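Long-range contacts in glycoside hydrolase family 16 protein (Bacteroides ovatus, PDB 7KR6), which probably hydrolyses internal beta-glucosidic bonds in mixed-linkage beta-glucans, acting as an endo-glucanase of the family 16 type: residues R98-G103 and N231-F236; A114-P119 and H197-D202; F129-D134 and I145-M150; T167-G172 and T226-N231. The protein carries 1 engineered substitution. All blocks are in the same frame, centred on the assembly; numbering follows the deposited sequence.

Interaction 1 (R98-G103 and N231-F236). With BGC (beta-D-glucopyranose), chain C.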
# COMPACT_ATOMS: atom_id res chain seq x y z
N ARG A 98 20.47 1.10 12.78
CA ARG A 98 19.43 0.06 12.79
C ARG A 98 19.86 -0.99 13.81
O ARG A 98 21.05 -1.41 13.74
CB ARG A 98 19.32 -0.60 11.41
CG ARG A 98 18.41 -1.83 11.36
CD ARG A 98 17.97 -2.13 9.96
NE ARG A 98 17.48 -3.49 9.78
CZ ARG A 98 16.78 -3.90 8.75
NH1 ARG A 98 16.38 -3.05 7.83
NH2 ARG A 98 16.46 -5.18 8.61
N ILE A 99 18.96 -1.41 14.66
CA ILE A 99 19.23 -2.52 15.62
C ILE A 99 18.13 -3.56 15.53
O ILE A 99 16.96 -3.26 15.21
CB ILE A 99 19.38 -1.99 17.05
CG1 ILE A 99 18.06 -1.50 17.61
CG2 ILE A 99 20.48 -0.95 17.13
CD1 ILE A 99 18.10 -0.99 19.04
N ASN A 100 18.46 -4.76 16.02
CA ASN A 100 17.46 -5.81 16.19
C ASN A 100 17.79 -6.64 17.42
O ASN A 100 18.96 -6.65 17.82
CB ASN A 100 17.41 -6.69 14.94
CG ASN A 100 18.65 -7.55 14.72
OD1 ASN A 100 18.80 -8.58 15.40
ND2 ASN A 100 19.56 -7.14 13.84
N SER A 101 16.84 -7.45 17.85
CA SER A 101 17.00 -8.38 18.99
C SER A 101 16.93 -9.84 18.52
O SER A 101 16.67 -10.71 19.41
CB SER A 101 16.02 -8.04 20.08
OG SER A 101 14.67 -8.35 19.74
N LYS A 102 17.22 -10.14 17.27
CA LYS A 102 17.15 -11.53 16.73
C LYS A 102 18.09 -12.43 17.53
O LYS A 102 19.29 -12.04 17.76
CB LYS A 102 17.57 -11.61 15.27
CG LYS A 102 17.29 -12.94 14.60
CD LYS A 102 17.69 -12.92 13.18
CE LYS A 102 17.19 -14.12 12.41
NZ LYS A 102 17.62 -15.35 13.10
N GLY A 103 17.56 -13.57 17.94
CA GLY A 103 18.38 -14.56 18.68
C GLY A 103 18.64 -14.13 20.12
O GLY A 103 19.41 -14.87 20.81
N ASN A 231 7.39 -16.82 17.98
CA ASN A 231 8.21 -15.72 18.49
C ASN A 231 8.62 -14.77 17.36
O ASN A 231 9.11 -15.21 16.28
CB ASN A 231 9.45 -16.23 19.19
CG ASN A 231 9.13 -16.98 20.46
OD1 ASN A 231 8.06 -16.83 21.04
ND2 ASN A 231 10.06 -17.83 20.86
N PHE A 232 8.56 -13.48 17.70
CA PHE A 232 9.08 -12.37 16.86
C PHE A 232 10.07 -11.58 17.69
O PHE A 232 9.82 -11.38 18.88
CB PHE A 232 7.92 -11.49 16.39
CG PHE A 232 7.22 -11.91 15.13
CD1 PHE A 232 6.58 -13.13 15.02
CD2 PHE A 232 7.15 -11.05 14.03
CE1 PHE A 232 5.91 -13.49 13.85
CE2 PHE A 232 6.51 -11.43 12.87
CZ PHE A 232 5.85 -12.63 12.79
N TYR A 233 11.13 -11.09 17.05
CA TYR A 233 12.08 -10.12 17.64
C TYR A 233 11.80 -8.70 17.12
O TYR A 233 10.93 -8.50 16.25
CB TYR A 233 13.50 -10.53 17.30
CG TYR A 233 13.87 -10.54 15.84
CD1 TYR A 233 14.34 -9.39 15.20
CD2 TYR A 233 13.76 -11.68 15.07
CE1 TYR A 233 14.73 -9.40 13.87
CE2 TYR A 233 14.15 -11.69 13.75
CZ TYR A 233 14.61 -10.54 13.12
OH TYR A 233 15.01 -10.56 11.83
N ILE A 234 12.50 -7.77 17.72
CA ILE A 234 12.20 -6.31 17.61
C ILE A 234 13.27 -5.64 16.78
O ILE A 234 14.47 -5.98 16.89
CB ILE A 234 12.08 -5.68 19.01
CG1 ILE A 234 11.06 -6.40 19.88
CG2 ILE A 234 11.76 -4.19 18.92
CD1 ILE A 234 11.25 -6.21 21.38
N LEU A 235 12.84 -4.68 15.96
CA LEU A 235 13.76 -3.82 15.21
C LEU A 235 13.35 -2.37 15.35
O LEU A 235 12.15 -2.06 15.50
CB LEU A 235 13.80 -4.14 13.71
CG LEU A 235 14.11 -5.59 13.35
CD1 LEU A 235 12.84 -6.37 13.08
CD2 LEU A 235 15.02 -5.63 12.17
N PHE A 236 14.39 -1.51 15.31
CA PHE A 236 14.25 -0.04 15.15
C PHE A 236 15.23 0.42 14.10
O PHE A 236 16.39 -0.02 14.08
CB PHE A 236 14.55 0.74 16.44
CG PHE A 236 13.63 0.48 17.61
CD1 PHE A 236 12.42 1.13 17.78
CD2 PHE A 236 14.05 -0.40 18.60
CE1 PHE A 236 11.64 0.90 18.91
CE2 PHE A 236 13.24 -0.68 19.69
CZ PHE A 236 12.05 -0.02 19.85
C2 BGC C . 12.37 -5.44 2.42
C3 BGC C . 13.02 -6.84 2.26
C4 BGC C . 13.94 -7.18 3.41
C5 BGC C . 13.24 -7.03 4.78
C6 BGC C . 14.11 -7.25 5.99
C1 BGC C . 11.78 -5.42 3.80
O2 BGC C . 11.43 -5.15 1.42
O3 BGC C . 13.68 -6.80 0.99
O4 BGC C . 14.42 -8.54 3.24
O5 BGC C . 12.71 -5.67 4.85
O6 BGC C . 15.22 -6.32 5.99

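Interaction 2 (A114-P119 and H197-D202)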
# COMPACT_ATOMS: atom_id res chain seq x y z
N ALA A 114 6.70 1.07 22.89
CA ALA A 114 7.93 1.87 22.89
C ALA A 114 7.56 3.34 22.87
O ALA A 114 6.56 3.69 22.23
CB ALA A 114 8.82 1.51 21.75
N SER A 115 8.39 4.14 23.52
CA SER A 115 8.27 5.62 23.58
C SER A 115 9.34 6.21 22.66
O SER A 115 10.56 5.97 22.87
CB SER A 115 8.39 6.12 25.00
OG SER A 115 8.33 7.54 25.05
N ILE A 116 8.88 6.91 21.62
CA ILE A 116 9.74 7.33 20.49
C ILE A 116 9.49 8.80 20.20
O ILE A 116 8.32 9.20 20.04
CB ILE A 116 9.48 6.47 19.24
CG1 ILE A 116 9.60 4.97 19.55
CG2 ILE A 116 10.40 6.86 18.12
CD1 ILE A 116 9.24 4.07 18.38
N LYS A 117 10.59 9.50 19.99
CA LYS A 117 10.62 10.89 19.47
C LYS A 117 11.20 10.82 18.07
O LYS A 117 12.30 10.31 17.88
CB LYS A 117 11.47 11.78 20.38
CG LYS A 117 11.44 13.23 19.90
CD LYS A 117 11.88 14.17 21.00
CE LYS A 117 13.25 14.72 20.77
NZ LYS A 117 13.74 15.40 22.00
N LEU A 118 10.46 11.38 17.12
CA LEU A 118 10.76 11.25 15.68
C LEU A 118 11.21 12.61 15.17
O LEU A 118 10.66 13.64 15.55
CB LEU A 118 9.51 10.78 14.93
CG LEU A 118 9.10 9.34 15.20
CD1 LEU A 118 7.78 9.01 14.52
CD2 LEU A 118 10.22 8.39 14.80
N PRO A 119 12.17 12.61 14.22
CA PRO A 119 12.54 13.81 13.47
C PRO A 119 11.38 14.14 12.51
O PRO A 119 10.54 13.30 12.17
CB PRO A 119 13.75 13.36 12.65
CG PRO A 119 13.47 11.91 12.41
CD PRO A 119 12.79 11.41 13.67
N HIS A 197 6.19 9.89 21.93
CA HIS A 197 4.84 9.29 21.78
C HIS A 197 4.96 7.77 21.95
O HIS A 197 6.02 7.21 21.70
CB HIS A 197 4.21 9.67 20.43
CG HIS A 197 4.07 11.14 20.24
ND1 HIS A 197 2.92 11.82 20.60
CD2 HIS A 197 4.95 12.06 19.77
CE1 HIS A 197 3.10 13.11 20.35
NE2 HIS A 197 4.34 13.29 19.87
N THR A 198 3.90 7.16 22.44
CA THR A 198 3.90 5.73 22.77
C THR A 198 3.27 4.99 21.58
O THR A 198 2.11 5.32 21.19
CB THR A 198 3.13 5.43 24.05
OG1 THR A 198 3.85 6.14 25.07
CG2 THR A 198 3.11 3.96 24.37
N TYR A 199 3.99 4.02 21.06
CA TYR A 199 3.54 3.14 19.96
C TYR A 199 3.35 1.77 20.60
O TYR A 199 4.32 1.27 21.16
CB TYR A 199 4.57 3.16 18.81
CG TYR A 199 4.75 4.55 18.25
CD1 TYR A 199 3.90 4.99 17.27
CD2 TYR A 199 5.69 5.45 18.76
CE1 TYR A 199 3.98 6.27 16.77
CE2 TYR A 199 5.77 6.75 18.29
CZ TYR A 199 4.92 7.15 17.28
OH TYR A 199 4.99 8.41 16.75
N SER A 200 2.14 1.22 20.49
CA SER A 200 1.75 -0.05 21.14
C SER A 200 1.26 -1.05 20.11
O SER A 200 0.53 -0.67 19.18
CB SER A 200 0.70 0.21 22.16
OG SER A 200 1.14 1.22 23.07
N LEU A 201 1.59 -2.31 20.31
CA LEU A 201 1.03 -3.43 19.54
C LEU A 201 0.46 -4.44 20.52
O LEU A 201 1.25 -4.95 21.35
CB LEU A 201 2.10 -4.11 18.70
CG LEU A 201 1.62 -5.38 17.99
CD1 LEU A 201 0.71 -5.07 16.83
CD2 LEU A 201 2.78 -6.19 17.53
N ASP A 202 -0.83 -4.70 20.40
CA ASP A 202 -1.51 -5.83 21.08
C ASP A 202 -1.50 -7.01 20.12
O ASP A 202 -1.76 -6.83 18.91
CB ASP A 202 -2.92 -5.44 21.47
CG ASP A 202 -3.01 -4.59 22.71
OD1 ASP A 202 -2.61 -5.10 23.80
OD2 ASP A 202 -3.55 -3.48 22.61
O HOH W 1 5.77 8.23 25.00
O HOH W 2 6.88 10.08 17.79

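Interaction 3 (F129-D134 and I145-M150). Engineered in segment 145-150: A149 (natural residue Glu). With G2F (2-deoxy-2-fluoro-alpha-D-glucopyranose), chain B.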
# COMPACT_ATOMS: atom_id res chain seq x y z
N PHE A 129 9.44 1.16 13.60
CA PHE A 129 9.43 0.29 14.79
C PHE A 129 8.69 -0.96 14.34
O PHE A 129 7.50 -0.84 13.96
CB PHE A 129 8.71 1.03 15.92
CG PHE A 129 8.35 0.21 17.14
CD1 PHE A 129 9.17 -0.83 17.59
CD2 PHE A 129 7.20 0.49 17.83
CE1 PHE A 129 8.82 -1.53 18.73
CE2 PHE A 129 6.85 -0.20 18.98
CZ PHE A 129 7.67 -1.22 19.42
N TRP A 130 9.36 -2.11 14.36
CA TRP A 130 8.81 -3.29 13.68
C TRP A 130 9.38 -4.59 14.26
O TRP A 130 10.16 -4.54 15.19
CB TRP A 130 9.06 -3.13 12.18
CG TRP A 130 10.46 -2.89 11.72
CD1 TRP A 130 11.24 -1.79 11.94
CD2 TRP A 130 11.17 -3.68 10.76
NE1 TRP A 130 12.40 -1.88 11.22
CE2 TRP A 130 12.38 -3.03 10.50
CE3 TRP A 130 10.89 -4.88 10.10
CZ2 TRP A 130 13.28 -3.51 9.56
CZ3 TRP A 130 11.79 -5.35 9.19
CH2 TRP A 130 12.96 -4.69 8.93
N MET A 131 8.89 -5.71 13.74
CA MET A 131 9.20 -7.04 14.29
C MET A 131 9.32 -8.01 13.14
O MET A 131 8.60 -7.84 12.12
CB MET A 131 8.10 -7.48 15.26
CG MET A 131 7.98 -6.64 16.48
SD MET A 131 6.44 -6.93 17.37
CE MET A 131 6.26 -8.72 17.48
N MET A 132 10.19 -9.02 13.27
CA MET A 132 10.18 -10.16 12.32
C MET A 132 10.26 -11.46 13.10
O MET A 132 10.69 -11.45 14.25
CB MET A 132 11.33 -10.13 11.32
CG MET A 132 11.18 -9.05 10.23
SD MET A 132 12.38 -9.10 8.89
CE MET A 132 13.79 -8.30 9.63
N GLY A 133 9.85 -12.53 12.45
CA GLY A 133 9.90 -13.86 13.08
C GLY A 133 11.31 -14.27 13.44
O GLY A 133 12.23 -14.14 12.65
N ASP A 134 11.47 -14.76 14.67
CA ASP A 134 12.78 -15.16 15.26
C ASP A 134 13.09 -16.60 14.81
O ASP A 134 13.02 -17.51 15.66
CB ASP A 134 12.71 -14.96 16.77
CG ASP A 134 14.05 -15.13 17.49
OD1 ASP A 134 15.07 -14.76 16.89
OD2 ASP A 134 14.03 -15.68 18.63
N ILE A 145 5.93 -7.56 11.03
CA ILE A 145 4.90 -6.62 11.56
C ILE A 145 5.56 -5.25 11.59
O ILE A 145 6.53 -5.07 12.31
CB ILE A 145 4.37 -7.00 12.94
CG1 ILE A 145 3.90 -8.45 13.00
CG2 ILE A 145 3.29 -6.02 13.31
CD1 ILE A 145 3.66 -8.91 14.40
N ASP A 146 5.04 -4.34 10.78
CA ASP A 146 5.47 -2.93 10.78
C ASP A 146 4.51 -2.21 11.71
O ASP A 146 3.43 -1.86 11.28
CB ASP A 146 5.60 -2.41 9.37
CG ASP A 146 6.24 -1.07 9.26
OD1 ASP A 146 6.89 -0.64 10.26
OD2 ASP A 146 6.16 -0.55 8.08
N ILE A 147 4.92 -2.00 12.96
CA ILE A 147 4.01 -1.43 13.98
C ILE A 147 3.76 0.04 13.59
O ILE A 147 2.60 0.48 13.53
CB ILE A 147 4.58 -1.54 15.40
CG1 ILE A 147 4.75 -2.99 15.84
CG2 ILE A 147 3.70 -0.78 16.38
CD1 ILE A 147 5.55 -3.16 17.09
N MET A 148 4.83 0.74 13.31
CA MET A 148 4.74 2.15 12.88
C MET A 148 5.86 2.41 11.90
O MET A 148 6.99 2.01 12.13
CB MET A 148 4.86 3.06 14.11
CG MET A 148 4.99 4.58 13.85
SD MET A 148 6.63 5.14 13.34
CE MET A 148 7.58 4.96 14.85
N ALA A 149 5.53 3.14 10.84
CA ALA A 149 6.50 3.80 9.97
C ALA A 149 5.92 5.16 9.62
O ALA A 149 4.70 5.29 9.50
CB ALA A 149 6.74 3.00 8.74
N MET A 150 6.80 6.14 9.49
CA MET A 150 6.39 7.45 8.89
C MET A 150 7.32 7.73 7.73
O MET A 150 8.36 7.08 7.56
CB MET A 150 6.46 8.56 9.93
CG MET A 150 5.52 8.31 11.08
SD MET A 150 5.24 9.69 12.18
CE MET A 150 4.03 10.60 11.21
C1 G2F B . 8.52 -3.90 6.59
C2 G2F B . 9.20 -4.08 5.27
C3 G2F B . 10.70 -3.92 5.39
C4 G2F B . 10.98 -2.55 5.94
C5 G2F B . 10.30 -2.48 7.34
C6 G2F B . 10.51 -1.22 8.15
O3 G2F B . 11.32 -4.13 4.12
O4 G2F B . 12.44 -2.37 6.00
O5 G2F B . 8.87 -2.68 7.26
O6 G2F B . 10.21 -0.04 7.32
F2 G2F B . 8.78 -5.32 4.71

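Interaction 4 (T167-G172 and T226-N231). With G2F (2-deoxy-2-fluoro-alpha-D-glucopyranose), chain B.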
# COMPACT_ATOMS: atom_id res chain seq x y z
N THR A 167 1.07 1.34 8.83
CA THR A 167 1.29 0.07 9.55
C THR A 167 1.06 -1.05 8.54
O THR A 167 0.25 -0.88 7.59
CB THR A 167 0.42 0.02 10.80
OG1 THR A 167 0.70 -1.20 11.49
CG2 THR A 167 -1.05 0.05 10.45
N ALA A 168 1.71 -2.20 8.69
CA ALA A 168 1.67 -3.22 7.65
C ALA A 168 2.02 -4.59 8.23
O ALA A 168 2.76 -4.66 9.22
CB ALA A 168 2.58 -2.93 6.49
N ILE A 169 1.58 -5.63 7.53
CA ILE A 169 2.12 -6.99 7.75
C ILE A 169 2.58 -7.53 6.40
O ILE A 169 1.91 -7.30 5.36
CB ILE A 169 1.15 -7.95 8.50
CG1 ILE A 169 -0.24 -8.04 7.86
CG2 ILE A 169 1.05 -7.59 9.97
CD1 ILE A 169 -1.13 -9.11 8.47
N HIS A 170 3.67 -8.27 6.40
CA HIS A 170 4.23 -8.95 5.22
C HIS A 170 4.44 -10.43 5.56
O HIS A 170 4.87 -10.73 6.66
CB HIS A 170 5.56 -8.33 4.82
CG HIS A 170 5.52 -6.88 4.53
ND1 HIS A 170 5.69 -6.39 3.24
CD2 HIS A 170 5.39 -5.82 5.34
CE1 HIS A 170 5.67 -5.08 3.29
NE2 HIS A 170 5.49 -4.69 4.56
N TYR A 171 4.17 -11.30 4.61
CA TYR A 171 4.18 -12.75 4.85
C TYR A 171 4.16 -13.46 3.50
O TYR A 171 4.24 -12.81 2.44
CB TYR A 171 3.01 -13.09 5.78
CG TYR A 171 1.66 -12.64 5.29
CD1 TYR A 171 1.21 -11.36 5.54
CD2 TYR A 171 0.82 -13.48 4.56
CE1 TYR A 171 -0.01 -10.91 5.06
CE2 TYR A 171 -0.43 -13.07 4.11
CZ TYR A 171 -0.85 -11.77 4.36
OH TYR A 171 -2.10 -11.36 3.92
N GLY A 172 4.17 -14.79 3.54
CA GLY A 172 4.19 -15.61 2.31
C GLY A 172 5.46 -16.43 2.26
O GLY A 172 6.42 -16.12 2.95
N THR A 226 -0.97 -17.91 9.13
CA THR A 226 -0.06 -18.82 9.83
C THR A 226 1.28 -18.16 10.16
O THR A 226 1.99 -18.76 10.98
CB THR A 226 0.19 -20.08 8.99
OG1 THR A 226 0.77 -19.75 7.73
CG2 THR A 226 -1.05 -20.92 8.85
N TYR A 227 1.58 -16.98 9.62
CA TYR A 227 2.89 -16.32 9.83
C TYR A 227 3.01 -15.51 11.13
O TYR A 227 4.14 -14.98 11.39
CB TYR A 227 3.20 -15.47 8.61
CG TYR A 227 3.48 -16.31 7.39
CD1 TYR A 227 2.46 -16.75 6.56
CD2 TYR A 227 4.77 -16.74 7.14
CE1 TYR A 227 2.73 -17.57 5.47
CE2 TYR A 227 5.07 -17.56 6.06
CZ TYR A 227 4.04 -17.99 5.23
OH TYR A 227 4.32 -18.81 4.18
N PHE A 228 1.94 -15.41 11.96
CA PHE A 228 1.96 -14.51 13.14
C PHE A 228 1.62 -15.21 14.44
O PHE A 228 0.95 -14.65 15.31
CB PHE A 228 1.05 -13.31 12.83
CG PHE A 228 1.56 -12.57 11.62
CD1 PHE A 228 2.64 -11.71 11.73
CD2 PHE A 228 1.00 -12.78 10.37
CE1 PHE A 228 3.15 -11.07 10.60
CE2 PHE A 228 1.53 -12.16 9.25
CZ PHE A 228 2.60 -11.30 9.37
N HIS A 229 2.20 -16.41 14.63
CA HIS A 229 1.84 -17.31 15.76
C HIS A 229 3.08 -17.99 16.34
O HIS A 229 2.94 -19.10 16.94
CB HIS A 229 0.77 -18.30 15.34
CG HIS A 229 -0.46 -17.61 14.86
ND1 HIS A 229 -1.41 -17.06 15.70
CD2 HIS A 229 -0.84 -17.32 13.60
CE1 HIS A 229 -2.33 -16.47 14.96
NE2 HIS A 229 -2.02 -16.63 13.67
N ASP A 230 4.23 -17.34 16.23
CA ASP A 230 5.52 -17.84 16.74
C ASP A 230 6.27 -16.62 17.28
O ASP A 230 5.82 -15.52 17.02
CB ASP A 230 6.25 -18.61 15.64
CG ASP A 230 5.59 -19.94 15.29
OD1 ASP A 230 5.67 -20.89 16.12
OD2 ASP A 230 5.01 -20.06 14.20
N ASN A 231 7.39 -16.82 17.98
CA ASN A 231 8.21 -15.72 18.49
C ASN A 231 8.62 -14.77 17.36
O ASN A 231 9.11 -15.21 16.28
CB ASN A 231 9.45 -16.23 19.19
CG ASN A 231 9.13 -16.98 20.46
OD1 ASN A 231 8.06 -16.83 21.04
ND2 ASN A 231 10.06 -17.83 20.86
C1 G2F B . 8.52 -3.90 6.59
C2 G2F B . 9.20 -4.08 5.27
C3 G2F B . 10.70 -3.92 5.39
C4 G2F B . 10.98 -2.55 5.94
C5 G2F B . 10.30 -2.48 7.34
C6 G2F B . 10.51 -1.22 8.15
O3 G2F B . 11.32 -4.13 4.12
O4 G2F B . 12.44 -2.37 6.00
O5 G2F B . 8.87 -2.68 7.26
O6 G2F B . 10.21 -0.04 7.32
F2 G2F B . 8.78 -5.32 4.71

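Interaction 1 (R98-G103 and N231-F236)
The ring of Y233 carries K102 on one face: CB of K102 stands 3.6 Å from the ring centroid, only 3° off the ring normal, in a CH-pi contact. K102 CG continues over the ring to lie 3.5 Å from Y233 CE2, while the amine runs on to a salt bridge with D136. At the other end of the pairing, the R98 guanidinium meets the glucose at its edge. NH2 of R98 donates in plane to O6 of the BGC over 3.1 Å, and NE is engaged by E53, so two partners fix the rotation of the group. The methyl L235 CD2 approaches this guanidinium obliquely. Between these ends, I99 and F236 exchange two backbone hydrogen bonds. Past N100 the S101 amide still donates to I234 O, but a side chain makes the return bond: with OG between the backbone N and the carbonyl carbon (chi1 71°), S101 accepts the amide of I234 at 3.0 Å and also bonds K105 O. An Asx turn, N100 OD1 to K102 N, shapes the exit. R98 turns to the glycan while F236 turns to the opposing sheet, as expected for the concave sheet of the family 16 beta-jelly roll.

Interaction 2 (A114-P119 and H197-D202)
I116 and Y199 pack tightly on the inner side of this antiparallel pair. The isoleucine crosses the tyrosine at about a right angle, its CD1 lying 3.8 Å from Y199 CD2, and its CB is equally close to the ring; a chi1 of -60°, with Y199 CG beside its own backbone N, brings the ring there. L118 and Y199 approach from opposite directions, L118 CD1 lying 3.6 Å from Y199 OH. That hydroxyl is buried but not without a partner, since a water at the edge of the ring bridges it to I116 O. The carbonyl therefore serves two donors: the water, 2.8 Å from I116 O, and the amide of H197, which comes from well above the carbonyl plane (47°). H197, on the same face as I116 but partly exposed, has its imidazole nitrogens bonded to D213 and D193. The segments belong to the outer sheet of the jelly-roll sandwich, where strand 112-117 runs between 197-203 and 261-271, and the side chains of A114, I116 and Y199 face F129 and M148 of the sheet beneath. The reverse face is looser and polar. S115 and T198 sit directly across from each other there, yet their hydroxyls do not meet; one water spans them, 2.7 Å from S115 OG and 2.8 Å from T198 OG1.

Interaction 3 (F129-D134 and I145-M150)
M131 and I145 bond to each other through both backbone groups, the M131 amide reaching I145 O over 2.8 Å. Further along the hairpin, F129 N donates almost straight to M148 O (169°), but F129 O is shared: it takes the amide of M148 at 3.2 Å and, weakly, that of I147. One residue on strand 125-133 thus faces two on strand 144-150, a classic beta bulge, and I147 is turned toward F129. The I147 methyl CD1 lies over one face of the phenyl ring, offset toward the rim and 3.7 Å from F129 CZ, and also meets M131 SD at 3.9 Å. M131 and I145 lie alongside each other, joined at their terminal methyls. W130 and D146 occupy the opposite face of the sheet. With W130 CG between the backbone N and the carbonyl carbon (chi1 55°), the indole, held by N237 through NE1, presents one face to the fluorosugar, whose C6 lies over its centre, 3.5 Å from W130 CE2; D146 OD2 comes within 3.5 Å of the G2F ring oxygen O5. The run E144 to A149 fits the family 16 ExDxxE signature, the last position being an engineered alanine in place of glutamate. The chemistry implies a division of labour: the bulge probably lets I147 turn to the apolar interior while W130 and D146 face the sugar.

Interaction 4 (T167-G172 and T226-N231)
Y227 offers one face of its ring to the backbone at the end of strand 164-171. The Y171-G172 peptide stands nearly upright over that face, with G172 N 3.6 Å above its centre, and the Y227 hydroxyl oxygen reaches 3.3 Å from G172 C. Near the CG end of the Y227 ring, Y171 CB packs 3.6 Å from Y227 CG; the Y171 ring itself leads off elsewhere, its CG lying between the backbone N and the carbonyl carbon (chi1 56°), which leaves CB to face Y227. The neighbouring F228 receives Y171 CD1 at its edge, in the plane of the phenyl ring and 3.8 Å from F228 CE2, although the two rings as a whole meet obliquely. F228 CZ also touches I169 CB, at 3.8 Å, and H170 O, at 3.6 Å, the latter at the ring edge. No hydrogen bond joins the segments, so contact depends on the fit of aromatic surfaces. In the family 16 jelly roll, strand 164-171 lies in the concave sheet between 144-150 and 179-186, and here a loop leading into strand 232-240 closes over its end. Alternation along the strand sends H170 away from this loop and into the glycan pocket, where fluorine F2 of the G2F lies over one face of the imidazole, 3.4 Å from H170 NE2. A second shell sets these groups: H178 bonds H170 ND1, Q181 bonds the Y171 hydroxyl, and W203 NE1 holds the carbonyl of F228. I145 packs against the F228 side chain. Beyond them, Y183 of the second subunit rests on Y171.

All four contacts are largely buried. Interaction 3 lies nearest the chain centre, about 6 Å between centres; interaction 4 is the most peripheral, at about 16 Å, with Y227 partly exposed. Interactions 1 and 3 are neighbours in the concave sheet, joined where strand 232-240 bonds to 125-133, and each divides its side chains between sugar and interior. Interaction 2 belongs to the opposing sheet; it touches no ligand, and its inner residues meet F129, M148 and F236 across the apolar core. Interaction 4 replaces strand pairing with aromatic packing by a loop, yet joins interaction 3 through D146 and A168, and both reach the fluorosugar. Segments 226-231 and 231-236 meet end to end at N231, but interactions 1 and 4 touch through F232 CZ on Y227 O.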